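Local coordinates for chitin-binding domain 3 protein (Micromonospora aurantiaca ATCC 27029, PDB 5OPF) that binds copper and, as a lytic polysaccharide monooxygenase, probably cleaves glycosidic bonds of polysaccharides such as cellulose or chitin by oxidation, at residues 2-5 against 6-9; 62-66 against 67-71; 127-131 against 132-136. All blocks are in the same frame, centred on the assembly; numbering follows the deposited sequence.

Contact 1: residues 2-5 against 6-9; sequences GSVV and DPAS
The hydroxyl oxygen OG of S9 is gripped by two groups: the hydroxyl of S3, with OG to OG at 3.0 Å, and the backbone N-H of Y12, which S9 caps from the position just before helix 10-18. One side chain thus joins the start of a helix to the strand that precedes it. S3 reaches this meeting point because its OG lies anti to the backbone N (chi1 -169°). The backbone adds a second tie, S9 N to V4 O at 3.1 Å; this bond is fairly straight (157° at the hydrogen). Strand 2-6 is an edge strand of the four-stranded antiparallel sheet in the immunoglobulin-like core found in these monooxygenases, and the copper, held in part by H1, lies about 11 Å from the side chain of S3. The chain turns back directly after this strand, through a bend that includes the cis peptide bond before P7. Within the bend, V4 brings its CG1 branch against the carbonyl oxygen of P7, a tight approach of 3.1 Å from CG1 to P7 O, while the same methyl lies 4.1 Å from P7 CD. That oxygen is hydrogen-bonded to the hydroxyl of S189 on strand 183-192. Beside V5, the buried amide N of D6 has no hydrogen-bond partner in the model.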
loop_
_atom_site.group_PDB
_atom_site.type_symbol
_atom_site.label_atom_id
_atom_site.label_comp_id
_atom_site.label_asym_id
_atom_site.label_seq_id
_atom_site.Cartn_x
_atom_site.Cartn_y
_atom_site.Cartn_z
ATOM N N GLY A 2 -9.587 -4.235 2.654
ATOM C CA GLY A 2 -8.758 -4.939 1.699
ATOM C C GLY A 2 -7.439 -4.215 1.525
ATOM O O GLY A 2 -7.100 -3.317 2.306
ATOM N N SER A 3 -6.693 -4.620 0.501
ATOM C CA SER A 3 -5.377 -4.035 0.287
ATOM C C SER A 3 -4.904 -4.377 -1.115
ATOM O O SER A 3 -5.511 -5.179 -1.829
ATOM C CB SER A 3 -4.377 -4.573 1.315
ATOM O OG SER A 3 -3.154 -3.838 1.291
ATOM N N VAL A 4 -3.779 -3.767 -1.492
ATOM C CA VAL A 4 -3.018 -4.248 -2.643
ATOM C C VAL A 4 -2.289 -5.512 -2.218
ATOM O O VAL A 4 -1.505 -5.502 -1.261
ATOM C CB VAL A 4 -2.015 -3.194 -3.135
ATOM C CG1 VAL A 4 -1.170 -3.777 -4.251
ATOM C CG2 VAL A 4 -2.728 -1.927 -3.601
ATOM N N VAL A 5 -2.566 -6.612 -2.920
ATOM C CA VAL A 5 -1.974 -7.906 -2.584
ATOM C C VAL A 5 -0.866 -8.314 -3.549
ATOM O O VAL A 5 -0.097 -9.240 -3.240
ATOM C CB VAL A 5 -3.049 -9.013 -2.461
ATOM C CG1 VAL A 5 -4.013 -8.680 -1.340
ATOM C CG2 VAL A 5 -3.807 -9.222 -3.764
ATOM N N ASP A 6 -0.742 -7.649 -4.692
ATOM C CA ASP A 6 0.314 -7.949 -5.657
ATOM C C ASP A 6 0.479 -6.688 -6.500
ATOM O O ASP A 6 -0.405 -6.372 -7.302
ATOM C CB ASP A 6 -0.083 -9.138 -6.533
ATOM C CG ASP A 6 1.045 -9.612 -7.411
ATOM O OD1 ASP A 6 2.032 -8.862 -7.569
ATOM O OD2 ASP A 6 0.939 -10.736 -7.962
ATOM N N PRO A 7 1.568 -5.923 -6.317
ATOM C CA PRO A 7 2.704 -6.146 -5.419
ATOM C C PRO A 7 2.275 -5.851 -3.987
ATOM O O PRO A 7 1.746 -4.767 -3.713
ATOM C CB PRO A 7 3.748 -5.149 -5.926
ATOM C CG PRO A 7 2.928 -4.012 -6.471
ATOM C CD PRO A 7 1.690 -4.642 -7.039
ATOM N N ALA A 8 2.465 -6.815 -3.087
ATOM C CA ALA A 8 1.939 -6.709 -1.730
ATOM C C ALA A 8 2.319 -5.380 -1.082
ATOM O O ALA A 8 3.479 -4.946 -1.132
ATOM C CB ALA A 8 2.494 -7.860 -0.885
ATOM N N SER A 9 1.344 -4.762 -0.413
ATOM C CA SER A 9 1.593 -3.558 0.371
ATOM C C SER A 9 2.484 -3.882 1.576
ATOM O O SER A 9 2.709 -5.049 1.922
ATOM C CB SER A 9 0.273 -2.984 0.868
ATOM O OG SER A 9 -0.256 -3.816 1.894
#

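Contact 2: residues 62-66 against 67-71; sequences GAIPD and GQLCS
Q68 sets its side chain obliquely against the ring of P65; these two residues are the ends of a type II beta turn. The turn illustrates how a chain leaving a short helix, here 60-63, is turned back with a backbone bond across the turn: Q68 N donates to P65 O at 3.0 Å, bent to 145° at the hydrogen. G67 takes the third position with a positive phi of 83°, as is usual in this class of turn. Starting from its root, Q68 meets its partner atom by atom. CB lies 3.4 Å from P65 O, beside the acceptor of the turn, and CG follows a little farther from the same oxygen. CD then stands off the ring face, displaced toward its CG-CB edge, 3.9 Å from P65 CG, and the two branches of the amide spread along that ring: NE2 is 3.7 Å from P65 CD, whereas OE1 lies nearer to CB. The extended chain beyond CG (chi2 170°) carries the amide this far. A water that donates both to Q68 OE1 and to D66 O, 2.8 Å from the latter, probably steadies its rotation. On the buried flank, L69 brings CD1 against the turn, 3.5 Å from P65 O, close also to CA of D66. The carboxylate of D66 looks elsewhere, accepting from the backbone N of W131 through OD1. I64 closes the inner side, its CG2 methyl resting 3.6 Å from L69 CA.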
loop_
_atom_site.group_PDB
_atom_site.type_symbol
_atom_site.label_atom_id
_atom_site.label_comp_id
_atom_site.label_asym_id
_atom_site.label_seq_id
_atom_site.Cartn_x
_atom_site.Cartn_y
_atom_site.Cartn_z
ATOM N N GLY A 62 -4.251 16.925 1.375
ATOM C CA GLY A 62 -4.459 17.769 2.538
ATOM C C GLY A 62 -4.470 16.976 3.830
ATOM O O GLY A 62 -4.018 17.465 4.875
ATOM N N ALA A 63 -4.971 15.749 3.782
ATOM C CA ALA A 63 -5.097 14.921 4.973
ATOM C C ALA A 63 -3.828 14.157 5.324
ATOM O O ALA A 63 -3.725 13.644 6.447
ATOM C CB ALA A 63 -6.234 13.918 4.784
ATOM N N ILE A 64 -2.871 14.060 4.407
ATOM C CA ILE A 64 -1.744 13.144 4.568
ATOM C C ILE A 64 -0.434 13.893 4.368
ATOM O O ILE A 64 0.004 14.082 3.222
ATOM C CB ILE A 64 -1.883 11.958 3.612
ATOM C CG1 ILE A 64 -3.135 11.174 4.012
ATOM C CG2 ILE A 64 -0.632 11.076 3.648
ATOM C CD1 ILE A 64 -3.476 10.112 3.056
ATOM N N PRO A 65 0.213 14.350 5.433
ATOM C CA PRO A 65 1.480 15.073 5.266
ATOM C C PRO A 65 2.576 14.197 4.682
ATOM O O PRO A 65 2.598 12.979 4.857
ATOM C CB PRO A 65 1.835 15.493 6.695
ATOM C CG PRO A 65 0.542 15.511 7.435
ATOM C CD PRO A 65 -0.253 14.389 6.831
ATOM N N ASP A 66 3.529 14.854 4.022
ATOM C CA ASP A 66 4.725 14.167 3.561
ATOM C C ASP A 66 5.362 13.414 4.724
ATOM O O ASP A 66 5.405 13.901 5.857
ATOM C CB ASP A 66 5.741 15.171 2.990
ATOM C CG ASP A 66 5.374 15.687 1.602
ATOM O OD1 ASP A 66 4.424 15.171 0.974
ATOM O OD2 ASP A 66 6.072 16.621 1.145
ATOM N N GLY A 67 5.880 12.227 4.427
ATOM C CA GLY A 67 6.464 11.364 5.433
ATOM C C GLY A 67 5.471 10.513 6.194
ATOM O O GLY A 67 5.890 9.701 7.032
ATOM N N GLN A 68 4.173 10.683 5.934
ATOM C CA GLN A 68 3.109 9.914 6.570
ATOM C C GLN A 68 2.235 9.216 5.536
ATOM O O GLN A 68 1.134 8.766 5.859
ATOM C CB GLN A 68 2.248 10.806 7.462
ATOM C CG GLN A 68 3.028 11.492 8.562
ATOM C CD GLN A 68 2.239 12.542 9.291
ATOM O OE1 GLN A 68 2.786 13.606 9.651
ATOM N NE2 GLN A 68 0.986 12.272 9.537
ATOM N N LEU A 69 2.700 9.101 4.291
ATOM C CA LEU A 69 1.860 8.488 3.259
ATOM C C LEU A 69 1.545 7.030 3.584
ATOM O O LEU A 69 0.400 6.586 3.442
ATOM C CB LEU A 69 2.506 8.613 1.874
ATOM C CG LEU A 69 2.267 9.957 1.174
ATOM C CD1 LEU A 69 2.960 11.113 1.876
ATOM C CD2 LEU A 69 2.682 9.891 -0.273
ATOM N N CYS A 70 2.551 6.266 4.016
ATOM C CA CYS A 70 2.364 4.826 4.167
ATOM C C CYS A 70 1.533 4.440 5.390
ATOM O O CYS A 70 1.050 3.299 5.457
ATOM C CB CYS A 70 3.713 4.112 4.163
ATOM S SG CYS A 70 4.671 4.376 2.645
ATOM N N SER A 71 1.367 5.351 6.350
ATOM C CA SER A 71 0.480 5.147 7.486
ATOM C C SER A 71 -0.875 5.814 7.298
ATOM O O SER A 71 -1.668 5.854 8.245
ATOM C CB SER A 71 1.111 5.693 8.754
ATOM O OG SER A 71 1.150 7.100 8.711
HETATM O O HOH W 1 5.670 13.963 8.647
#

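Contact 3: residues 127-131 against 132-136; sequences SPLRW and SDLEL
D133 folds its carboxylate back over the start of R130, so that OD2 meets both the backbone N-H and the first side-chain carbons of that arginine. A single 3-10 turn at 131-133, leading directly into strand 134-140, brings the two together and serves as an example of how a loop is wound up just before it joins a sheet. The bond from R130 N to D133 OD2 is 2.9 Å long; the oxygen is used on its anti side, with the donor 22° out of the carboxylate plane. With CG beside its own backbone N (chi1 -65°), D133 directs the carboxylate toward the residue three places earlier. R130 CB lies 3.3 Å from the same OD2, and CG runs alongside it, but the arginine chain then extends away. Its guanidinium is turned 54° against the carboxylate and forms no salt bridge with it; NH1 makes instead a long, weak ion pair with OD2 of D66. A water that also donates to P128 O reaches D133 OD2 at 2.7 Å, giving this one oxygen two polar donors. Two backbone bonds wind the turn itself: D133 N to R130 O and L134 N to W131 O, each 3.0 Å, the second being the straighter. Next to these bonds, L134 enters the core between L129 and W131, its CD2 lying 4.2 Å from L129 CD1 while CD1 approaches the indole at CE3. The indole nitrogen NE1 donates to the carbonyl oxygen of I64. At the entry to the strand a further water spans two carbonyls, donating to L134 O and, at 2.8 Å, to W131 O.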
loop_
_atom_site.group_PDB
_atom_site.type_symbol
_atom_site.label_atom_id
_atom_site.label_comp_id
_atom_site.label_asym_id
_atom_site.label_seq_id
_atom_site.Cartn_x
_atom_site.Cartn_y
_atom_site.Cartn_z
ATOM N N SER A 127 15.101 8.298 2.311
ATOM C CA SER A 127 14.304 9.508 2.218
ATOM C C SER A 127 12.838 9.218 2.513
ATOM O O SER A 127 12.287 8.243 1.990
ATOM C CB SER A 127 14.386 10.068 0.794
ATOM O OG SER A 127 15.724 10.381 0.451
ATOM N N PRO A 128 12.171 10.058 3.307
ATOM C CA PRO A 128 10.737 9.867 3.543
ATOM C C PRO A 128 9.969 10.039 2.243
ATOM O O PRO A 128 10.353 10.830 1.376
ATOM C CB PRO A 128 10.395 10.975 4.542
ATOM C CG PRO A 128 11.407 12.012 4.295
ATOM C CD PRO A 128 12.667 11.294 3.934
ATOM N N LEU A 129 8.891 9.278 2.102
ATOM C CA LEU A 129 8.076 9.368 0.898
ATOM C C LEU A 129 7.259 10.651 0.931
ATOM O O LEU A 129 6.562 10.931 1.912
ATOM C CB LEU A 129 7.152 8.157 0.799
ATOM C CG LEU A 129 6.315 8.053 -0.480
ATOM C CD1 LEU A 129 7.188 7.888 -1.705
ATOM C CD2 LEU A 129 5.331 6.915 -0.356
ATOM N N ARG A 130 7.359 11.437 -0.141
ATOM C CA ARG A 130 6.649 12.700 -0.293
ATOM C C ARG A 130 5.694 12.625 -1.480
ATOM O O ARG A 130 5.937 11.902 -2.450
ATOM C CB ARG A 130 7.629 13.831 -0.598
ATOM C CG ARG A 130 8.734 13.971 0.393
ATOM C CD ARG A 130 9.698 15.071 -0.014
ATOM N NE ARG A 130 10.651 15.309 1.053
ATOM C CZ ARG A 130 10.356 15.915 2.200
ATOM N NH1 ARG A 130 9.127 16.374 2.436
ATOM N NH2 ARG A 130 11.301 16.066 3.109
ATOM N N TRP A 131 4.619 13.407 -1.422
ATOM C CA TRP A 131 3.723 13.491 -2.568
ATOM C C TRP A 131 4.472 13.896 -3.837
ATOM O O TRP A 131 4.188 13.377 -4.926
ATOM C CB TRP A 131 2.577 14.455 -2.276
ATOM C CG TRP A 131 1.530 13.887 -1.361
ATOM C CD1 TRP A 131 1.439 14.055 -0.010
ATOM C CD2 TRP A 131 0.410 13.071 -1.737
ATOM N NE1 TRP A 131 0.346 13.388 0.479
ATOM C CE2 TRP A 131 -0.303 12.779 -0.560
ATOM C CE3 TRP A 131 -0.047 12.544 -2.944
ATOM C CZ2 TRP A 131 -1.462 12.005 -0.555
ATOM C CZ3 TRP A 131 -1.198 11.767 -2.935
ATOM C CH2 TRP A 131 -1.892 11.518 -1.749
ATOM N N SER A 132 5.449 14.799 -3.722
ATOM C CA SER A 132 6.184 15.266 -4.898
ATOM C C SER A 132 7.095 14.198 -5.493
ATOM O O SER A 132 7.584 14.370 -6.619
ATOM C CB SER A 132 6.998 16.514 -4.547
ATOM O OG SER A 132 7.983 16.229 -3.581
ATOM N N ASP A 133 7.357 13.118 -4.768
ATOM C CA ASP A 133 8.081 11.988 -5.340
ATOM C C ASP A 133 7.224 11.125 -6.256
ATOM O O ASP A 133 7.785 10.278 -6.968
ATOM C CB ASP A 133 8.606 11.075 -4.231
ATOM C CG ASP A 133 9.654 11.732 -3.355
ATOM O OD1 ASP A 133 10.580 12.349 -3.913
ATOM O OD2 ASP A 133 9.545 11.608 -2.105
ATOM N N LEU A 134 5.907 11.312 -6.275
ATOM C CA LEU A 134 4.978 10.388 -6.920
ATOM C C LEU A 134 4.452 10.930 -8.244
ATOM O O LEU A 134 4.137 12.120 -8.370
ATOM C CB LEU A 134 3.777 10.134 -6.018
ATOM C CG LEU A 134 4.063 9.370 -4.734
ATOM C CD1 LEU A 134 2.794 9.327 -3.891
ATOM C CD2 LEU A 134 4.571 7.959 -5.005
ATOM N N GLU A 135 4.320 10.042 -9.223
ATOM C CA GLU A 135 3.666 10.322 -10.495
ATOM C C GLU A 135 2.463 9.394 -10.643
ATOM O O GLU A 135 2.559 8.190 -10.363
ATOM C CB GLU A 135 4.647 10.049 -11.643
ATOM C CG GLU A 135 4.085 10.309 -13.026
ATOM C CD GLU A 135 5.038 9.955 -14.136
ATOM O OE1 GLU A 135 6.140 9.439 -13.865
ATOM O OE2 GLU A 135 4.686 10.214 -15.309
ATOM N N LEU A 136 1.334 9.937 -11.096
ATOM C CA LEU A 136 0.161 9.110 -11.381
ATOM C C LEU A 136 0.413 8.277 -12.635
ATOM O O LEU A 136 0.642 8.835 -13.717
ATOM C CB LEU A 136 -1.066 9.997 -11.579
ATOM C CG LEU A 136 -2.401 9.277 -11.813
ATOM C CD1 LEU A 136 -2.878 8.539 -10.578
ATOM C CD2 LEU A 136 -3.454 10.271 -12.285
HETATM O O HOH W 2 11.707 12.167 -0.611
HETATM O O HOH W 3 3.173 14.733 -7.201
#

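All three are local bends where regular structure begins or ends: contacts 1 and 2 turn the chain back, while contact 3 only winds through a 3-10 turn into a strand. Contact 1 lies nearest the centre of the chain and joins an edge strand to a helix through hydroxyls and a cis proline; it touches neither of the others. Contacts 2 and 3 lie farther out, and both use waters; contact 2 adds a side-chain amide against a proline, contact 3 a carboxylate that accepts a backbone N-H. They lock together directly: G67 N probably donates to L129 O at 2.9 Å, and L69 CD2 packs against L134 CD1. Segment 62-71, tied through C70 to C188, is thereby held against the lead-in to strand 134-140.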